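Local coordinates for RNA-binding protein Smaug (Drosophila melanogaster, PDB 1OXJ), which binds RNA through its SAM domain, to which a helical PHAT domain is joined, and probably uses it to recognise target messages, at residues Met4-Ile10 against Phe26-Tyr31; Leu19-Leu25 against Val45-Ala51; Lys61-Arg65 against Ile93-Met98; Ile68-Val72 against Glu89-Ile93; Leu146-Ile150 against Leu162-Lys166. All coordinates share one frame; numbering follows the deposited sequence.

Contact 1 of 5, residues Met4-Ile10 against Phe26-Tyr31; sequences MVGMSGI and FKNMTY
Loop-to-loop apolar packing, with one water bridging the two backbones, joins the segment leading into helix 10-16 (Met-4 to Ile-10) to the one leading into helix 31-34 (Phe-26 to Tyr-31). Met-7 is the central side chain. With its chain bent at chi2 (-68°) and again at chi3, its CG and SD lie over the backbone at Tyr-31 while the terminal methyl turns toward Phe-26. Met-7 CE stops 4.2 Å from Phe-26 CD2, at the edge of the ring and near its plane, and it also rests against the carbonyl oxygens of Met-29 and Thr-30. One face of the same ring is taken by Ile-10, whose CD1 sits 4.1 Å from the Phe-26 ring centroid in a CH-pi contact displaced toward the rim. At the outer end Met-4 and Thr-30 run side by side, Met-4 SD touching Thr-30 CG2 at 3.6 Å. Close to that end a water donates to Val-5 O (2.8 Å) and accepts from Tyr-31 N (2.9 Å), so the two backbones are coupled without a direct bond. Gly-6, at positive phi in a type II turn, lets Tyr-31 come close. Met-34 of helix 31-34 also touches Met-7 and Ile-10. Both loops end in helix N-caps, Gly-9 and Thr-30, and their meeting brings together the starts of two short helices of the SAM domain's helical bundle.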
# COMPACT_ATOMS: atom_id res chain seq x y z
N MET A 4 -3.89 -16.12 -7.47
CA MET A 4 -5.14 -16.13 -6.72
C MET A 4 -5.48 -14.78 -6.09
O MET A 4 -4.71 -13.83 -6.17
CB MET A 4 -5.09 -17.22 -5.64
CG MET A 4 -6.46 -17.53 -5.04
SD MET A 4 -6.43 -18.86 -3.84
CE MET A 4 -7.04 -20.24 -4.84
N VAL A 5 -6.64 -14.73 -5.45
CA VAL A 5 -7.14 -13.52 -4.82
C VAL A 5 -6.11 -12.73 -4.01
O VAL A 5 -5.47 -13.28 -3.12
CB VAL A 5 -8.34 -13.85 -3.90
CG1 VAL A 5 -8.97 -12.57 -3.38
CG2 VAL A 5 -9.36 -14.69 -4.66
N GLY A 6 -5.97 -11.45 -4.33
CA GLY A 6 -5.05 -10.59 -3.61
C GLY A 6 -3.58 -10.72 -3.96
O GLY A 6 -2.74 -10.04 -3.36
N MET A 7 -3.25 -11.55 -4.93
CA MET A 7 -1.85 -11.74 -5.31
C MET A 7 -1.47 -11.27 -6.71
O MET A 7 -0.34 -11.49 -7.15
CB MET A 7 -1.49 -13.22 -5.12
CG MET A 7 -1.59 -13.67 -3.65
SD MET A 7 -0.34 -12.91 -2.58
CE MET A 7 0.77 -14.22 -2.56
N SER A 8 -2.39 -10.60 -7.40
CA SER A 8 -2.11 -10.13 -8.75
C SER A 8 -0.97 -9.12 -8.81
O SER A 8 -0.31 -9.00 -9.84
CB SER A 8 -3.37 -9.51 -9.38
OG SER A 8 -3.74 -8.31 -8.72
N GLY A 9 -0.72 -8.42 -7.72
CA GLY A 9 0.36 -7.44 -7.72
C GLY A 9 1.66 -7.92 -7.10
O GLY A 9 2.56 -7.11 -6.82
N ILE A 10 1.79 -9.23 -6.90
CA ILE A 10 2.99 -9.77 -6.29
C ILE A 10 4.26 -9.43 -7.07
O ILE A 10 5.28 -9.08 -6.48
CB ILE A 10 2.89 -11.30 -6.12
CG1 ILE A 10 4.03 -11.79 -5.22
CG2 ILE A 10 2.91 -11.99 -7.47
CD1 ILE A 10 3.93 -11.26 -3.79
N PHE A 26 6.18 -17.68 -5.31
CA PHE A 26 4.77 -17.38 -5.04
C PHE A 26 3.74 -18.01 -5.99
O PHE A 26 2.54 -17.84 -5.80
CB PHE A 26 4.58 -15.85 -5.01
CG PHE A 26 5.43 -15.16 -3.98
CD1 PHE A 26 6.79 -14.94 -4.21
CD2 PHE A 26 4.88 -14.78 -2.76
CE1 PHE A 26 7.59 -14.36 -3.23
CE2 PHE A 26 5.68 -14.19 -1.76
CZ PHE A 26 7.03 -13.98 -2.00
N LYS A 27 4.23 -18.74 -6.99
CA LYS A 27 3.40 -19.40 -8.01
C LYS A 27 1.92 -19.64 -7.71
O LYS A 27 1.04 -18.98 -8.27
CB LYS A 27 4.05 -20.73 -8.42
CG LYS A 27 3.29 -21.50 -9.49
CD LYS A 27 3.02 -20.66 -10.74
CE LYS A 27 4.30 -20.21 -11.44
NZ LYS A 27 5.06 -19.19 -10.64
N ASN A 28 1.62 -20.61 -6.85
CA ASN A 28 0.22 -20.87 -6.53
C ASN A 28 -0.07 -20.55 -5.08
O ASN A 28 -1.01 -21.09 -4.49
CB ASN A 28 -0.12 -22.33 -6.81
CG ASN A 28 -0.11 -22.66 -8.28
OD1 ASN A 28 -0.78 -22.00 -9.08
ND2 ASN A 28 0.65 -23.69 -8.66
N MET A 29 0.74 -19.67 -4.51
CA MET A 29 0.59 -19.29 -3.12
C MET A 29 -0.62 -18.40 -2.93
O MET A 29 -0.88 -17.51 -3.75
CB MET A 29 1.85 -18.54 -2.64
CG MET A 29 1.95 -18.39 -1.12
SD MET A 29 3.55 -17.73 -0.61
CE MET A 29 4.56 -18.93 -1.10
N THR A 30 -1.37 -18.64 -1.86
CA THR A 30 -2.53 -17.82 -1.57
C THR A 30 -2.06 -16.66 -0.70
O THR A 30 -0.97 -16.70 -0.12
CB THR A 30 -3.60 -18.57 -0.78
OG1 THR A 30 -3.10 -18.85 0.54
CG2 THR A 30 -3.95 -19.87 -1.48
N TYR A 31 -2.91 -15.64 -0.61
CA TYR A 31 -2.61 -14.47 0.18
C TYR A 31 -2.32 -14.87 1.63
O TYR A 31 -1.32 -14.44 2.22
CB TYR A 31 -3.79 -13.52 0.09
CG TYR A 31 -3.63 -12.27 0.91
CD1 TYR A 31 -3.06 -11.12 0.37
CD2 TYR A 31 -4.08 -12.23 2.22
CE1 TYR A 31 -2.95 -9.96 1.12
CE2 TYR A 31 -3.98 -11.08 2.98
CZ TYR A 31 -3.41 -9.95 2.43
OH TYR A 31 -3.34 -8.80 3.18
O HOH W 1 -5.47 -15.80 -1.94

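Contact 2 of 5, residues Leu19-Leu25 against Val45-Ala51; sequences LHKYIEL and VGVTKGA
Tyr-22 and Val-47 face each other with their CA atoms 8.0 Å apart, where the 3-10 segment that starts at His-20 runs alongside the loop that enters helix 49-77. The tyrosine ring carries the contact. Val-47 covers one face: its CG1 lies 4.0 Å from the Tyr-22 ring centroid, 26° off the normal, and its CG2 leans on the CD2-CE2 side. Val-47 can offer both methyls because CG1 stands anti to its own backbone N (chi1 -179°), leaving CG2 beside that nitrogen. The opposite face of the ring is brushed by the aliphatic chain of Lys-21. Ala-51 CB approaches Tyr-22 CE1 at 3.6 Å and also meets Leu-19 CD2, and farther along Leu-25 packs loosely on Val-45 and Val-47. At the polar end Thr-48 N gives Tyr-22 OH a nearly straight but weak hydrogen bond of 3.4 Å. Two waters hold the hydroxyl more closely. One, in the ring plane, lies 2.6 Å from Tyr-22 OH and donates to Gly-46 O; the other is 2.8 Å from Tyr-22 OH and accepts from Lys-21 NZ. Thr-48 OG1, meanwhile, caps the helix by accepting from Ala-51 N at 3.1 Å. The phenol is therefore amphipathic in use: its ring is packed among aliphatic groups within the SAM domain, while its hydroxyl is held mainly through water beside the helix N terminus.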
# COMPACT_ATOMS: atom_id res chain seq x y z
N LEU A 19 13.56 -7.90 -5.33
CA LEU A 19 13.48 -9.32 -5.00
C LEU A 19 12.67 -10.11 -6.03
O LEU A 19 12.23 -11.22 -5.75
CB LEU A 19 12.85 -9.51 -3.62
CG LEU A 19 13.70 -9.09 -2.42
CD1 LEU A 19 12.83 -9.04 -1.16
CD2 LEU A 19 14.85 -10.09 -2.25
N HIS A 20 12.49 -9.54 -7.22
CA HIS A 20 11.72 -10.22 -8.25
C HIS A 20 12.37 -11.53 -8.68
O HIS A 20 11.75 -12.34 -9.37
CB HIS A 20 11.49 -9.29 -9.45
CG HIS A 20 10.48 -9.81 -10.43
ND1 HIS A 20 10.81 -10.66 -11.46
CD2 HIS A 20 9.14 -9.65 -10.49
CE1 HIS A 20 9.71 -10.99 -12.12
NE2 HIS A 20 8.68 -10.39 -11.55
N LYS A 21 13.61 -11.73 -8.27
CA LYS A 21 14.31 -12.97 -8.57
C LYS A 21 13.50 -14.14 -7.99
O LYS A 21 13.55 -15.26 -8.50
CB LYS A 21 15.69 -12.94 -7.90
CG LYS A 21 16.41 -14.25 -7.80
CD LYS A 21 17.66 -14.10 -6.93
CE LYS A 21 18.38 -15.42 -6.73
NZ LYS A 21 19.62 -15.28 -5.92
N TYR A 22 12.74 -13.86 -6.94
CA TYR A 22 11.94 -14.89 -6.28
C TYR A 22 10.47 -14.95 -6.67
O TYR A 22 9.67 -15.53 -5.95
CB TYR A 22 12.06 -14.75 -4.77
CG TYR A 22 13.48 -14.98 -4.29
CD1 TYR A 22 14.34 -13.91 -4.01
CD2 TYR A 22 13.99 -16.27 -4.19
CE1 TYR A 22 15.68 -14.13 -3.64
CE2 TYR A 22 15.32 -16.50 -3.83
CZ TYR A 22 16.15 -15.43 -3.56
OH TYR A 22 17.47 -15.69 -3.21
N ILE A 23 10.11 -14.37 -7.81
CA ILE A 23 8.71 -14.38 -8.25
C ILE A 23 8.10 -15.79 -8.29
O ILE A 23 6.94 -15.99 -7.90
CB ILE A 23 8.56 -13.73 -9.66
CG1 ILE A 23 7.09 -13.68 -10.07
CG2 ILE A 23 9.33 -14.53 -10.69
CD1 ILE A 23 6.23 -12.77 -9.22
N GLU A 24 8.86 -16.78 -8.76
CA GLU A 24 8.34 -18.14 -8.86
C GLU A 24 7.97 -18.80 -7.54
O GLU A 24 7.15 -19.72 -7.51
CB GLU A 24 9.34 -19.04 -9.60
CG GLU A 24 9.51 -18.70 -11.07
CD GLU A 24 8.21 -18.73 -11.83
OE1 GLU A 24 7.46 -19.72 -11.70
OE2 GLU A 24 7.92 -17.76 -12.56
N LEU A 25 8.57 -18.34 -6.45
CA LEU A 25 8.28 -18.90 -5.14
C LEU A 25 6.80 -18.74 -4.79
O LEU A 25 6.24 -19.58 -4.07
CB LEU A 25 9.12 -18.20 -4.07
CG LEU A 25 8.71 -18.48 -2.63
CD1 LEU A 25 8.79 -19.98 -2.36
CD2 LEU A 25 9.61 -17.71 -1.69
N VAL A 45 13.85 -23.31 1.63
CA VAL A 45 13.50 -23.58 0.24
C VAL A 45 14.43 -22.95 -0.79
O VAL A 45 14.04 -22.70 -1.93
CB VAL A 45 12.03 -23.19 -0.06
CG1 VAL A 45 11.08 -24.06 0.77
CG2 VAL A 45 11.79 -21.73 0.27
N GLY A 46 15.67 -22.67 -0.39
CA GLY A 46 16.62 -22.13 -1.35
C GLY A 46 16.85 -20.64 -1.46
O GLY A 46 17.64 -20.21 -2.31
N VAL A 47 16.17 -19.84 -0.65
CA VAL A 47 16.36 -18.39 -0.67
C VAL A 47 17.62 -18.06 0.14
O VAL A 47 17.82 -18.62 1.21
CB VAL A 47 15.15 -17.66 -0.03
CG1 VAL A 47 15.36 -16.15 -0.09
CG2 VAL A 47 13.86 -18.04 -0.75
N THR A 48 18.46 -17.18 -0.37
CA THR A 48 19.69 -16.82 0.34
C THR A 48 19.35 -16.26 1.72
O THR A 48 18.27 -15.72 1.93
CB THR A 48 20.49 -15.75 -0.43
OG1 THR A 48 19.81 -14.49 -0.33
CG2 THR A 48 20.61 -16.13 -1.89
N LYS A 49 20.28 -16.38 2.67
CA LYS A 49 20.05 -15.89 4.03
C LYS A 49 19.75 -14.40 4.03
O LYS A 49 18.97 -13.92 4.85
CB LYS A 49 21.26 -16.17 4.91
CG LYS A 49 22.58 -15.79 4.27
CD LYS A 49 23.40 -17.04 3.92
CE LYS A 49 22.69 -17.92 2.90
NZ LYS A 49 22.54 -17.22 1.60
N GLY A 50 20.37 -13.68 3.10
CA GLY A 50 20.15 -12.24 3.03
C GLY A 50 18.74 -11.91 2.58
O GLY A 50 18.03 -11.13 3.23
N ALA A 51 18.32 -12.50 1.47
CA ALA A 51 16.98 -12.27 0.94
C ALA A 51 15.92 -12.87 1.86
O ALA A 51 14.81 -12.36 1.94
CB ALA A 51 16.87 -12.85 -0.46
O HOH W 2 19.39 -13.75 -3.67
O HOH W 3 18.20 -18.08 -3.73

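Contact 3 of 5, residues Lys61-Arg65 against Ile93-Met98; sequences KLKER and IVLTPM
Arg-65 NH1 crosses from helix 49-77 to the loop after helix 83-91 and gives two hydrogen bonds there. The shorter and straighter goes to Pro-97 O (2.7 Å, N-H...O angle 169°), which lies in the guanidinium plane, although the donor stands well above the plane of that carbonyl. The second, to Thr-96 OG1 at 3.0 Å, is more bent (144°). Thr-96 OG1 in turn donates a hydrogen bond to Ile-93 O at 2.7 Å, along a lone pair in the carbonyl plane, and Ile-93 O also receives Thr-96 N, closing a type I turn. The threonine hydroxyl is thus both acceptor and donor. On the arginine side, NE turns back to its own helix and donates to Leu-62 O at 2.8 Å, a carbonyl that Arg-65 N also uses. A bend at chi3 (-60°) lets NE face Leu-62 O while NH1 reaches the loop. Arg-65 NH2 has a weak bond to Tyr-31 OH, so each guanidinium nitrogen has a partner in this buried setting. Leu-62 CD2 covers one face of the guanidinium and presses tightly on Thr-96 CB (3.5 Å). Trp-13 of helix 10-16 touches Leu-62, Thr-96 and Pro-97, while Ile-111 of helix 111-127 touches Arg-65 and Met-98. This buried arginine braces a loop against helix 49-77, the long helix that runs from the SAM into the PHAT region.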
# COMPACT_ATOMS: atom_id res chain seq x y z
N LYS A 61 6.28 -6.36 7.79
CA LYS A 61 5.76 -5.01 7.60
C LYS A 61 4.37 -5.07 6.96
O LYS A 61 3.54 -4.20 7.20
CB LYS A 61 6.70 -4.17 6.73
CG LYS A 61 8.02 -3.86 7.43
CD LYS A 61 8.82 -2.80 6.69
CE LYS A 61 10.13 -2.52 7.42
NZ LYS A 61 10.92 -1.45 6.76
N LEU A 62 4.13 -6.09 6.15
CA LEU A 62 2.82 -6.25 5.52
C LEU A 62 1.80 -6.42 6.63
O LEU A 62 0.71 -5.85 6.59
CB LEU A 62 2.78 -7.48 4.61
CG LEU A 62 3.48 -7.39 3.25
CD1 LEU A 62 3.13 -8.63 2.40
CD2 LEU A 62 3.01 -6.11 2.53
N LYS A 63 2.17 -7.20 7.65
CA LYS A 63 1.27 -7.45 8.76
C LYS A 63 0.97 -6.20 9.57
O LYS A 63 -0.05 -6.14 10.26
CB LYS A 63 1.83 -8.54 9.68
CG LYS A 63 2.09 -9.88 9.02
CD LYS A 63 2.48 -10.91 10.08
CE LYS A 63 3.30 -12.05 9.50
NZ LYS A 63 4.68 -11.62 9.13
N GLU A 64 1.84 -5.21 9.49
CA GLU A 64 1.65 -3.96 10.24
C GLU A 64 0.84 -2.90 9.49
O GLU A 64 0.47 -1.87 10.05
CB GLU A 64 3.00 -3.37 10.63
CG GLU A 64 3.71 -4.12 11.74
CD GLU A 64 2.82 -4.36 12.95
OE1 GLU A 64 2.24 -3.38 13.47
OE2 GLU A 64 2.69 -5.53 13.38
N ARG A 65 0.54 -3.16 8.22
CA ARG A 65 -0.20 -2.19 7.43
C ARG A 65 -1.44 -1.61 8.10
O ARG A 65 -1.62 -0.39 8.12
CB ARG A 65 -0.57 -2.80 6.08
CG ARG A 65 0.60 -2.91 5.12
CD ARG A 65 0.20 -3.63 3.85
NE ARG A 65 -0.28 -4.99 4.14
CZ ARG A 65 -0.78 -5.80 3.21
NH1 ARG A 65 -0.87 -5.37 1.96
NH2 ARG A 65 -1.21 -7.01 3.54
N ILE A 93 3.13 1.26 0.91
CA ILE A 93 1.99 0.36 1.05
C ILE A 93 1.24 0.19 -0.28
O ILE A 93 0.70 -0.88 -0.57
CB ILE A 93 1.00 0.89 2.12
CG1 ILE A 93 1.67 0.84 3.50
CG2 ILE A 93 -0.29 0.07 2.12
CD1 ILE A 93 0.78 1.37 4.62
N VAL A 94 1.23 1.24 -1.08
CA VAL A 94 0.49 1.24 -2.34
C VAL A 94 0.77 0.07 -3.30
O VAL A 94 -0.14 -0.37 -4.01
CB VAL A 94 0.67 2.57 -3.08
CG1 VAL A 94 2.11 2.70 -3.60
CG2 VAL A 94 -0.37 2.69 -4.19
N LEU A 95 2.00 -0.44 -3.30
CA LEU A 95 2.35 -1.55 -4.19
C LEU A 95 2.24 -2.92 -3.55
O LEU A 95 2.45 -3.94 -4.22
CB LEU A 95 3.78 -1.37 -4.71
CG LEU A 95 4.07 -0.07 -5.45
CD1 LEU A 95 5.49 -0.09 -5.99
CD2 LEU A 95 3.07 0.13 -6.58
N THR A 96 1.93 -2.97 -2.26
CA THR A 96 1.82 -4.26 -1.56
C THR A 96 0.56 -5.04 -1.95
O THR A 96 -0.45 -4.45 -2.34
CB THR A 96 1.79 -4.08 -0.03
OG1 THR A 96 0.61 -3.37 0.36
CG2 THR A 96 3.01 -3.30 0.43
N PRO A 97 0.61 -6.38 -1.85
CA PRO A 97 -0.52 -7.24 -2.18
C PRO A 97 -1.70 -6.94 -1.27
O PRO A 97 -1.58 -7.00 -0.04
CB PRO A 97 0.02 -8.65 -1.96
CG PRO A 97 1.50 -8.49 -2.18
CD PRO A 97 1.81 -7.18 -1.52
N MET A 98 -2.83 -6.58 -1.88
CA MET A 98 -4.04 -6.27 -1.13
C MET A 98 -5.22 -7.05 -1.67
O MET A 98 -5.43 -7.13 -2.88
CB MET A 98 -4.36 -4.77 -1.21
CG MET A 98 -3.36 -3.84 -0.53
SD MET A 98 -3.94 -2.09 -0.53
CE MET A 98 -2.53 -1.25 -1.28

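Contact 4 of 5, residues Ile68-Val72 against Glu89-Ile93; sequences ILNRV and ELTNI
The guanidinium of Arg-71 and the carboxylate of Glu-89 meet with their planes 89° apart, so the pair lacks the coplanar, two-pronged form of an arginine-carboxylate bridge. Across this contact NH1 is the nitrogen that meets the carboxylate, 3.3 Å from Glu-89 OE1, and that oxygen approaches the guanidinium obliquely. The hydrogen bond within this salt bridge is weak, with an N-H...O angle of 128°. On the other arm of the carboxylate, Glu-89 OE2 lies 3.8 Å from Ile-68 CG2. With CG anti to the carbonyl carbon (chi1 -68°), Glu-89 CG lies beside Val-72 CG2 at 4.0 Å, and the bend at chi2 turns the carboxylate toward Arg-71. Beneath this polar margin the join is hydrocarbon. Leu-69 CD2 is the meeting point, touching Leu-90 CD2 at 3.9 Å, with the two leucines at about a right angle, and Ile-93 CD1 at the same distance. Ile-93 CD1 also lies 4.0 Å from Ile-68 CG2, and thereby fits between Ile-68 and Leu-69. Phe-115 of helix 111-127 touches both Leu-90 and Ile-93, carrying the apolar layer deeper into the PHAT domain. Branched aliphatic groups probably supply most of the cohesion between helix 49-77 and the end of helix 83-91 with the residues after it, while the ion pair, poorly aligned for hydrogen bonding, probably adds a modest electrostatic attraction along one side.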
# COMPACT_ATOMS: atom_id res chain seq x y z
N ILE A 68 -0.40 0.77 10.78
CA ILE A 68 0.22 1.95 10.18
C ILE A 68 -0.84 2.87 9.60
O ILE A 68 -0.84 4.07 9.87
CB ILE A 68 1.20 1.55 9.05
CG1 ILE A 68 2.43 0.87 9.65
CG2 ILE A 68 1.59 2.78 8.25
CD1 ILE A 68 3.29 0.13 8.64
N LEU A 69 -1.76 2.31 8.82
CA LEU A 69 -2.82 3.12 8.23
C LEU A 69 -3.70 3.74 9.32
O LEU A 69 -4.10 4.90 9.24
CB LEU A 69 -3.67 2.28 7.27
CG LEU A 69 -2.90 1.86 6.01
CD1 LEU A 69 -3.67 0.76 5.25
CD2 LEU A 69 -2.70 3.08 5.12
N ASN A 70 -4.00 2.95 10.35
CA ASN A 70 -4.82 3.43 11.45
C ASN A 70 -4.13 4.63 12.10
O ASN A 70 -4.76 5.66 12.36
CB ASN A 70 -5.01 2.31 12.48
CG ASN A 70 -5.83 2.74 13.67
OD1 ASN A 70 -7.00 3.13 13.53
ND2 ASN A 70 -5.24 2.68 14.86
N ARG A 71 -2.84 4.48 12.35
CA ARG A 71 -2.03 5.54 12.96
C ARG A 71 -2.02 6.81 12.11
O ARG A 71 -2.20 7.91 12.62
CB ARG A 71 -0.60 5.06 13.15
CG ARG A 71 0.29 6.04 13.88
CD ARG A 71 1.63 6.17 13.20
NE ARG A 71 2.28 4.88 12.98
CZ ARG A 71 3.41 4.72 12.30
NH1 ARG A 71 4.01 5.78 11.77
NH2 ARG A 71 3.93 3.51 12.15
N VAL A 72 -1.77 6.65 10.81
CA VAL A 72 -1.73 7.80 9.91
C VAL A 72 -3.07 8.50 9.90
O VAL A 72 -3.15 9.73 9.97
CB VAL A 72 -1.35 7.37 8.47
CG1 VAL A 72 -1.58 8.53 7.50
CG2 VAL A 72 0.11 6.93 8.43
N GLU A 89 4.55 7.28 4.07
CA GLU A 89 4.04 6.00 4.58
C GLU A 89 3.26 5.29 3.47
O GLU A 89 3.48 4.11 3.20
CB GLU A 89 3.12 6.21 5.78
CG GLU A 89 3.81 6.72 7.05
CD GLU A 89 4.68 5.67 7.71
OE1 GLU A 89 5.26 5.96 8.77
OE2 GLU A 89 4.77 4.54 7.19
N LEU A 90 2.33 6.00 2.83
CA LEU A 90 1.52 5.40 1.78
C LEU A 90 2.36 4.82 0.66
O LEU A 90 2.03 3.78 0.09
CB LEU A 90 0.54 6.43 1.19
CG LEU A 90 -0.54 6.95 2.14
CD1 LEU A 90 -1.36 8.02 1.42
CD2 LEU A 90 -1.45 5.81 2.61
N THR A 91 3.47 5.48 0.35
CA THR A 91 4.37 5.03 -0.71
C THR A 91 4.83 3.59 -0.52
O THR A 91 5.02 2.85 -1.49
CB THR A 91 5.60 5.95 -0.78
OG1 THR A 91 5.20 7.24 -1.28
CG2 THR A 91 6.67 5.35 -1.67
N ASN A 92 5.01 3.20 0.74
CA ASN A 92 5.48 1.85 1.05
C ASN A 92 4.35 0.84 1.21
O ASN A 92 4.59 -0.30 1.59
CB ASN A 92 6.33 1.89 2.32
CG ASN A 92 7.55 2.77 2.16
OD1 ASN A 92 8.30 2.64 1.20
ND2 ASN A 92 7.76 3.68 3.11
N ILE A 93 3.13 1.26 0.91
CA ILE A 93 1.99 0.36 1.05
C ILE A 93 1.24 0.19 -0.28
O ILE A 93 0.70 -0.88 -0.57
CB ILE A 93 1.00 0.89 2.12
CG1 ILE A 93 1.67 0.84 3.50
CG2 ILE A 93 -0.29 0.07 2.12
CD1 ILE A 93 0.78 1.37 4.62

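Contact 5 of 5, residues Leu146-Ile150 against Leu162-Lys166; sequences LDRSI and LKDLK
Lys-166 leaves its helix with CG anti to the backbone N (chi1 -179°) and stays extended to the amine, which carries NZ across to Asp-147 OD1 at 2.7 Å; the aspartate turns its carboxylate to meet it. The amine comes from above the carboxylate plane, 52° out of it. The other oxygen, Asp-147 OD2, has a weak salt-bridging bond of 3.3 Å from Arg-148 NH1, so that one carboxylate links two basic groups. The stem of the lysine is packed as well: Leu-146 CD1 lies 3.8 Å from Lys-166 CB, and Ile-150 CD1 touches Lys-166 CD at 3.9 Å. Ile-150 continues the apolar seam, with its CG1 against Leu-162 CB at 3.6 Å and its CG2 against Lys-163 CE at 3.8 Å, crossing the latter chain at about a right angle. Leu-162 CD1 rests on the backbone oxygen of Ser-149, whose own hydroxyl bonds to Ile-145 O one turn earlier. These segments of helices 136-150 and 159-170 run antiparallel, at 165°, with axes 9.7 Å apart. Ile-119 of helix 111-127 packs on Leu-146 and Leu-165, tying the pair into the PHAT bundle. Aliphatic contact and charge pairing thus work through the same lysine, whose methylenes pack on Leu-146 and Ile-150 while its ammonium, together with Arg-148, probably favours the ionised form of Asp-147.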
# COMPACT_ATOMS: atom_id res chain seq x y z
N LEU A 146 -1.91 7.87 -6.32
CA LEU A 146 -3.25 7.73 -6.89
C LEU A 146 -3.11 6.94 -8.18
O LEU A 146 -3.93 6.07 -8.49
CB LEU A 146 -3.85 9.11 -7.17
CG LEU A 146 -4.08 9.97 -5.93
CD1 LEU A 146 -4.61 11.34 -6.32
CD2 LEU A 146 -5.06 9.27 -5.00
N ASP A 147 -2.05 7.24 -8.92
CA ASP A 147 -1.74 6.59 -10.18
C ASP A 147 -1.66 5.07 -10.02
O ASP A 147 -2.31 4.33 -10.76
CB ASP A 147 -0.42 7.16 -10.71
CG ASP A 147 -0.31 7.08 -12.21
OD1 ASP A 147 -1.34 7.30 -12.90
OD2 ASP A 147 0.80 6.82 -12.71
N ARG A 148 -0.87 4.61 -9.06
CA ARG A 148 -0.72 3.18 -8.81
C ARG A 148 -2.00 2.58 -8.22
O ARG A 148 -2.31 1.42 -8.46
CB ARG A 148 0.44 2.92 -7.84
CG ARG A 148 1.81 3.32 -8.36
CD ARG A 148 2.34 2.34 -9.40
NE ARG A 148 1.59 2.38 -10.66
CZ ARG A 148 1.69 3.36 -11.56
NH1 ARG A 148 2.51 4.38 -11.35
NH2 ARG A 148 0.97 3.32 -12.67
N SER A 149 -2.75 3.37 -7.45
CA SER A 149 -3.99 2.89 -6.84
C SER A 149 -5.08 2.67 -7.90
O SER A 149 -5.88 1.73 -7.80
CB SER A 149 -4.48 3.90 -5.79
OG SER A 149 -3.55 4.04 -4.73
N ILE A 150 -5.11 3.54 -8.90
CA ILE A 150 -6.10 3.43 -9.97
C ILE A 150 -5.94 2.10 -10.69
O ILE A 150 -6.91 1.53 -11.20
CB ILE A 150 -5.95 4.59 -10.98
CG1 ILE A 150 -6.41 5.90 -10.33
CG2 ILE A 150 -6.78 4.33 -12.23
CD1 ILE A 150 -6.10 7.15 -11.14
N LEU A 162 -11.20 7.34 -8.01
CA LEU A 162 -9.78 7.68 -7.88
C LEU A 162 -9.33 8.59 -9.02
O LEU A 162 -8.61 9.56 -8.79
CB LEU A 162 -8.93 6.41 -7.84
CG LEU A 162 -9.05 5.60 -6.54
CD1 LEU A 162 -8.45 4.21 -6.71
CD2 LEU A 162 -8.37 6.36 -5.41
N LYS A 163 -9.77 8.29 -10.24
CA LYS A 163 -9.41 9.11 -11.39
C LYS A 163 -9.98 10.51 -11.18
O LYS A 163 -9.32 11.51 -11.49
CB LYS A 163 -9.97 8.51 -12.68
CG LYS A 163 -9.43 7.13 -13.01
CD LYS A 163 -10.12 6.57 -14.25
CE LYS A 163 -9.68 5.13 -14.51
NZ LYS A 163 -10.36 4.54 -15.70
N ASP A 164 -11.19 10.58 -10.66
CA ASP A 164 -11.83 11.87 -10.41
C ASP A 164 -10.99 12.66 -9.41
O ASP A 164 -10.61 13.80 -9.67
CB ASP A 164 -13.24 11.68 -9.83
CG ASP A 164 -14.22 11.14 -10.86
OD1 ASP A 164 -15.37 10.82 -10.47
OD2 ASP A 164 -13.86 11.04 -12.05
N LEU A 165 -10.69 12.03 -8.28
CA LEU A 165 -9.90 12.65 -7.22
C LEU A 165 -8.56 13.17 -7.77
O LEU A 165 -8.18 14.32 -7.53
CB LEU A 165 -9.64 11.64 -6.10
CG LEU A 165 -9.50 12.15 -4.67
CD1 LEU A 165 -9.08 10.99 -3.77
CD2 LEU A 165 -8.48 13.27 -4.59
N LYS A 166 -7.85 12.31 -8.50
CA LYS A 166 -6.56 12.68 -9.08
C LYS A 166 -6.74 13.85 -10.03
O LYS A 166 -5.87 14.71 -10.14
CB LYS A 166 -5.96 11.48 -9.83
CG LYS A 166 -4.60 11.74 -10.45
CD LYS A 166 -4.14 10.55 -11.29
CE LYS A 166 -2.89 10.87 -12.09
NZ LYS A 166 -2.49 9.74 -12.97

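From the N terminus, contact 1 closes a loop round helix 10-16, bringing the entrance to that helix against the entrance to helix 31-34. Contact 2 opens before contact 1 has closed, so the two cross; they touch through Ile-10 and Ile-23, both within the SAM region. Helix 49-77, begun at contact 2, then runs through contacts 3 and 4. Contact 3 ties it to the loop after helix 83-91, and the shorter loop of contact 4 falls within that span, sharing Ile-93. Contact 5 then closes the short connection between helices 136-150 and 159-170. Contact 3 also touches contact 1 through Tyr-31 and Pro-97, and contact 5 through Val-94 and Leu-95, linking SAM and PHAT regions.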